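Local coordinates for putative integron gene cassette protein (Uncultured bacterium, PDB 3GHJ) that is of unknown function but belongs to the glyoxalase/bleomycin resistance protein/dioxygenase superfamily, whose members commonly bind a metal or small ligand, at residues W63-V68 and A72-L77. The protein carries 1 engineered substitution. Residues are numbered along the deposited sequence; the frame is centred on the assembly and turned at random.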
loop_
_atom_site.group_PDB
_atom_site.type_symbol
_atom_site.label_atom_id
_atom_site.label_comp_id
_atom_site.label_asym_id
_atom_site.label_seq_id
_atom_site.Cartn_x
_atom_site.Cartn_y
_atom_site.Cartn_z
ATOM N N TRP A 63 8.842 0.441 15.383
ATOM C CA TRP A 63 8.314 -0.049 14.112
ATOM C C TRP A 63 8.140 -1.556 14.203
ATOM O O TRP A 63 8.915 -2.243 14.876
ATOM C CB TRP A 63 9.282 0.247 12.970
ATOM C CG TRP A 63 9.450 1.706 12.605
ATOM C CD1 TRP A 63 9.012 2.789 13.309
ATOM C CD2 TRP A 63 10.130 2.220 11.456
ATOM N NE1 TRP A 63 9.368 3.950 12.658
ATOM C CE2 TRP A 63 10.058 3.627 11.519
ATOM C CE3 TRP A 63 10.790 1.627 10.373
ATOM C CZ2 TRP A 63 10.618 4.450 10.540
ATOM C CZ3 TRP A 63 11.346 2.445 9.402
ATOM C CH2 TRP A 63 11.256 3.841 9.493
ATOM N N ASN A 64 7.137 -2.079 13.509
ATOM C CA ASN A 64 6.941 -3.521 13.424
ATOM C C ASN A 64 6.653 -3.894 11.979
ATOM O O ASN A 64 5.641 -3.468 11.416
ATOM C CB ASN A 64 5.806 -3.972 14.346
ATOM C CG ASN A 64 5.824 -5.475 14.611
ATOM O OD1 ASN A 64 6.708 -6.185 14.137
ATOM N ND2 ASN A 64 4.839 -5.958 15.367
ATOM N N PHE A 65 7.557 -4.664 11.380
ATOM C CA PHE A 65 7.433 -5.138 10.005
ATOM C C PHE A 65 6.743 -6.488 10.038
ATOM O O PHE A 65 7.289 -7.452 10.593
ATOM C CB PHE A 65 8.822 -5.330 9.369
ATOM C CG PHE A 65 9.653 -4.075 9.286
ATOM C CD1 PHE A 65 10.264 -3.546 10.419
ATOM C CD2 PHE A 65 9.863 -3.454 8.060
ATOM C CE1 PHE A 65 11.052 -2.405 10.330
ATOM C CE2 PHE A 65 10.653 -2.312 7.964
ATOM C CZ PHE A 65 11.245 -1.790 9.098
ATOM N N LEU A 66 5.555 -6.564 9.446
ATOM C CA LEU A 66 4.725 -7.769 9.474
ATOM C C LEU A 66 4.489 -8.302 8.066
ATOM O O LEU A 66 4.313 -7.522 7.125
ATOM C CB LEU A 66 3.378 -7.463 10.130
ATOM C CG LEU A 66 3.445 -6.990 11.580
ATOM C CD1 LEU A 66 2.058 -6.593 12.022
ATOM C CD2 LEU A 66 4.035 -8.075 12.494
ATOM N N TRP A 67 4.459 -9.620 7.916
ATOM C CA TRP A 67 4.298 -10.255 6.615
ATOM C C TRP A 67 2.854 -10.596 6.303
ATOM O O TRP A 67 2.118 -11.104 7.158
ATOM C CB TRP A 67 5.094 -11.561 6.544
ATOM C CG TRP A 67 6.577 -11.410 6.524
ATOM C CD1 TRP A 67 7.429 -11.540 7.583
ATOM C CD2 TRP A 67 7.394 -11.122 5.382
ATOM N NE1 TRP A 67 8.725 -11.352 7.171
ATOM C CE2 TRP A 67 8.733 -11.100 5.823
ATOM C CE3 TRP A 67 7.123 -10.890 4.028
ATOM C CZ2 TRP A 67 9.801 -10.841 4.962
ATOM C CZ3 TRP A 67 8.181 -10.638 3.171
ATOM C CH2 TRP A 67 9.509 -10.617 3.642
ATOM N N VAL A 68 2.471 -10.338 5.058
ATOM C CA VAL A 68 1.157 -10.677 4.526
ATOM C C VAL A 68 1.284 -11.856 3.568
ATOM O O VAL A 68 2.099 -11.829 2.638
ATOM C CB VAL A 68 0.568 -9.480 3.739
ATOM C CG1 VAL A 68 -0.826 -9.811 3.210
ATOM C CG2 VAL A 68 0.540 -8.235 4.624
ATOM N N ALA A 72 4.222 -12.480 0.318
ATOM C CA ALA A 72 3.535 -11.755 -0.759
ATOM C C ALA A 72 3.434 -10.243 -0.529
ATOM O O ALA A 72 3.366 -9.472 -1.489
ATOM C CB ALA A 72 2.154 -12.334 -1.001
ATOM N N GLY A 73 3.398 -9.830 0.733
ATOM C CA GLY A 73 3.253 -8.422 1.053
ATOM C C GLY A 73 3.758 -8.142 2.451
ATOM O O GLY A 73 4.157 -9.056 3.172
HETATM N N MSE A 74 3.730 -6.870 2.835
HETATM C CA MSE A 74 4.241 -6.456 4.132
HETATM C C MSE A 74 3.564 -5.177 4.577
HETATM O O MSE A 74 3.281 -4.297 3.761
HETATM C CB MSE A 74 5.750 -6.243 4.053
HETATM C CG MSE A 74 6.416 -5.656 5.290
HETATM SE SE MSE A 74 8.368 -5.799 5.215
HETATM C CE MSE A 74 8.506 -7.658 5.708
ATOM N N VAL A 75 3.229 -5.086 5.859
ATOM C CA VAL A 75 2.893 -3.795 6.431
ATOM C C VAL A 75 3.984 -3.434 7.420
ATOM O O VAL A 75 4.530 -4.304 8.101
ATOM C CB VAL A 75 1.509 -3.766 7.122
ATOM C CG1 VAL A 75 0.396 -3.960 6.101
ATOM C CG2 VAL A 75 1.430 -4.802 8.228
ATOM N N VAL A 76 4.326 -2.155 7.467
ATOM C CA VAL A 76 5.266 -1.642 8.455
ATOM C C VAL A 76 4.514 -0.700 9.383
ATOM O O VAL A 76 4.169 0.419 9.006
ATOM C CB VAL A 76 6.465 -0.898 7.822
ATOM C CG1 VAL A 76 7.501 -0.570 8.907
ATOM C CG2 VAL A 76 7.090 -1.731 6.705
ATOM N N LEU A 77 4.230 -1.161 10.594
ATOM C CA LEU A 77 3.556 -0.313 11.557
ATOM C C LEU A 77 4.587 0.618 12.178
ATOM O O LEU A 77 5.654 0.171 12.595
ATOM C CB LEU A 77 2.886 -1.160 12.641
ATOM C CG LEU A 77 1.958 -2.283 12.161
ATOM C CD1 LEU A 77 1.379 -3.014 13.365
ATOM C CD2 LEU A 77 0.836 -1.741 11.280
#
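Met74, a selenomethionine, lies between the rings of Trp67 and Phe65 and meets each differently. Its CE methyl sits centrally over one face of the Trp67 six-membered ring, 3.4 Å from the centroid and 11° off the normal, a CH-pi contact. Its SE, 4.0 Å from Phe65 CD2, reaches that ring at the edge, near its plane, in a Met-aromatic contact. An extended chain as far as SE, then a bend at chi3 (-79°), turns the methyl onto the indole. Val76 lies alongside Phe65, with CG1 over the phenyl face, 3.8 Å from the centroid, and Val76 CG2 3.5 Å from Phe65 CD2. On the other face of the sheet, Leu66 CB packs on Val75 CG2, and Leu66 CD1 meets Leu77 CD1 at 3.9 Å. Between these two layers, reciprocal backbone bonds join Asn64 with Leu77, Leu66 with Val75 and Val68 with Gly73; the straightest is Leu66 N to Val75 O, 2.8 Å at 178°. At the turn, Val68 O accepts from Gly73 N (3.1 Å) and, weakly, from Ala72 N, so two residues face one: a classic beta bulge. Helix 39-49 covers the leucine side through Tyr46, Ser43 and Thr47. The aromatic side faces the second subunit, whose Trp120 packs on Met74 and meets the Phe65 ring edge-to-face. Strands 28-36 and 53-58 flank the pair, completing a mixed four-stranded sheet in which 63-68 and 73-79 form the central antiparallel hairpin, as in the beta-alpha-beta-beta-beta modules of the glyoxalase/bleomycin resistance fold.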